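Local coordinates for probable adhesion protein (Pseudomonas aeruginosa PAO1, PDB 6R3Z), which binds ferrous iron and other divalent metal ions, probably as the periplasmic solute-binding protein of an ABC transporter for metal uptake, at residues A[10-15]-A[31-36]. Sequence-based numbering, arbitrary orientation.
Sequences GITLHP and VPLIPA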
loop_
_atom_site.group_PDB
_atom_site.type_symbol
_atom_site.label_atom_id
_atom_site.label_comp_id
_atom_site.label_asym_id
_atom_site.label_seq_id
_atom_site.Cartn_x
_atom_site.Cartn_y
_atom_site.Cartn_z
ATOM N N GLY A 10 -10.049 -2.348 14.634
ATOM C CA GLY A 10 -10.442 -2.445 13.242
ATOM C C GLY A 10 -9.348 -1.950 12.323
ATOM O O GLY A 10 -8.598 -1.037 12.674
ATOM N N ILE A 11 -9.212 -2.597 11.162
ATOM C CA ILE A 11 -8.274 -2.241 10.100
ATOM C C ILE A 11 -9.034 -2.160 8.779
ATOM O O ILE A 11 -10.116 -2.753 8.656
ATOM C CB ILE A 11 -7.021 -3.144 10.022
ATOM C CG1 ILE A 11 -7.378 -4.613 9.639
ATOM C CG2 ILE A 11 -6.191 -3.047 11.308
ATOM C CD1 ILE A 11 -7.485 -4.873 8.084
ATOM N N THR A 12 -8.443 -1.503 7.767
ATOM C CA THR A 12 -9.162 -1.284 6.510
ATOM C C THR A 12 -8.553 -1.974 5.291
ATOM O O THR A 12 -9.299 -2.380 4.396
ATOM C CB THR A 12 -9.320 0.228 6.250
ATOM O OG1 THR A 12 -8.031 0.779 5.994
ATOM C CG2 THR A 12 -9.978 0.973 7.420
ATOM N N LEU A 13 -7.222 -1.970 5.185
ATOM C CA LEU A 13 -6.481 -2.536 4.058
ATOM C C LEU A 13 -5.492 -3.583 4.571
ATOM O O LEU A 13 -5.025 -3.483 5.714
ATOM C CB LEU A 13 -5.728 -1.434 3.280
ATOM C CG LEU A 13 -6.555 -0.194 2.860
ATOM C CD1 LEU A 13 -5.657 0.943 2.441
ATOM C CD2 LEU A 13 -7.551 -0.527 1.727
ATOM N N HIS A 14 -5.155 -4.566 3.711
ATOM C CA HIS A 14 -4.239 -5.664 4.053
ATOM C C HIS A 14 -2.952 -5.215 4.759
ATOM O O HIS A 14 -2.625 -5.807 5.791
ATOM C CB HIS A 14 -3.897 -6.530 2.834
ATOM C CG HIS A 14 -5.058 -7.315 2.317
ATOM N ND1 HIS A 14 -6.073 -6.710 1.598
ATOM C CD2 HIS A 14 -5.313 -8.637 2.406
ATOM C CE1 HIS A 14 -6.907 -7.683 1.266
ATOM N NE2 HIS A 14 -6.507 -8.851 1.753
ATOM N N PRO A 15 -2.217 -4.178 4.261
ATOM C CA PRO A 15 -0.966 -3.773 4.946
ATOM C C PRO A 15 -1.207 -3.399 6.398
ATOM O O PRO A 15 -0.379 -3.758 7.229
ATOM C CB PRO A 15 -0.480 -2.584 4.116
ATOM C CG PRO A 15 -1.013 -2.865 2.739
ATOM C CD PRO A 15 -2.415 -3.364 3.042
ATOM N N VAL A 31 -9.392 -6.846 13.630
ATOM C CA VAL A 31 -10.642 -7.114 12.923
ATOM C C VAL A 31 -10.723 -6.362 11.596
ATOM O O VAL A 31 -10.903 -5.150 11.616
ATOM C CB VAL A 31 -11.894 -6.825 13.824
ATOM C CG1 VAL A 31 -13.189 -7.270 13.140
ATOM C CG2 VAL A 31 -11.769 -7.451 15.216
ATOM N N PRO A 32 -10.678 -7.049 10.430
ATOM C CA PRO A 32 -10.834 -6.331 9.152
ATOM C C PRO A 32 -12.255 -5.787 9.024
ATOM O O PRO A 32 -13.221 -6.470 9.401
ATOM C CB PRO A 32 -10.572 -7.411 8.095
ATOM C CG PRO A 32 -9.862 -8.512 8.843
ATOM C CD PRO A 32 -10.485 -8.489 10.198
ATOM N N LEU A 33 -12.366 -4.541 8.545
ATOM C CA LEU A 33 -13.664 -3.891 8.370
ATOM C C LEU A 33 -14.402 -4.455 7.180
ATOM O O LEU A 33 -15.641 -4.418 7.145
ATOM C CB LEU A 33 -13.502 -2.383 8.223
ATOM C CG LEU A 33 -13.884 -1.550 9.455
ATOM C CD1 LEU A 33 -12.944 -1.838 10.641
ATOM C CD2 LEU A 33 -13.822 -0.055 9.129
ATOM N N ILE A 34 -13.650 -4.914 6.177
ATOM C CA ILE A 34 -14.253 -5.470 4.954
ATOM C C ILE A 34 -13.696 -6.882 4.685
ATOM O O ILE A 34 -12.539 -7.147 5.035
ATOM C CB ILE A 34 -14.161 -4.500 3.730
ATOM C CG1 ILE A 34 -12.756 -4.448 3.088
ATOM C CG2 ILE A 34 -14.654 -3.093 4.105
ATOM C CD1 ILE A 34 -12.644 -3.547 1.779
ATOM N N PRO A 35 -14.486 -7.800 4.086
ATOM C CA PRO A 35 -13.978 -9.169 3.866
ATOM C C PRO A 35 -12.804 -9.241 2.889
ATOM O O PRO A 35 -12.591 -8.339 2.071
ATOM C CB PRO A 35 -15.195 -9.922 3.305
ATOM C CG PRO A 35 -16.374 -9.101 3.684
ATOM C CD PRO A 35 -15.899 -7.681 3.662
ATOM N N ALA A 36 -12.029 -10.325 3.001
ATOM C CA ALA A 36 -10.918 -10.612 2.110
ATOM C C ALA A 36 -11.514 -10.957 0.722
ATOM O O ALA A 36 -12.636 -11.464 0.633
ATOM C CB ALA A 36 -10.116 -11.793 2.656
HETATM O O HOH W 1 -10.650 -4.608 5.975
#
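Ile11 sits between two backbone bonds to its parallel neighbour: its N donates to Val31 O at 3.1 Å, and its O accepts from Leu33 N at 2.9 Å. The second N-H comes almost end-on to the carbonyl (C=O...N angle 170°), whereas the first approaches from above the plane of Val31's carbonyl. Gly10 adds a CA-H...O contact to that same Val31 O at 3.2 Å. On the face shared with Pro32, the Ile11 side chain can be followed outward. From CB, CG1 turns between N and the carbonyl carbon (chi1 65°) and passes 3.9 Å from Pro32 CA; CD1 reaches 3.8 Å from Pro32 CA and lies close to Pro32 CB as well, side by side with the proline. Tyr17 and Val20 of helix 14-24 cover this face. On the opposite side of the pair, Leu33 turns toward Gly10: its CB lies 3.4 Å from Ile11 O and its CD1 3.7 Å from Gly10 CA, while the side chain also packs on helix 68-76. Where the strands end, a water accepts from Ile34 N at 3.0 Å and donates only weakly to Thr12 O, probably helping to tie the parting loops. Main-chain bonds and apolar packing thus hold edge strand 29-32 to strand 8-11 in this beta-alpha-beta unit, without a polar side-chain bond between the segments; the hydroxyl of Thr12 instead bonds Asp67, next to the metal ligand His66.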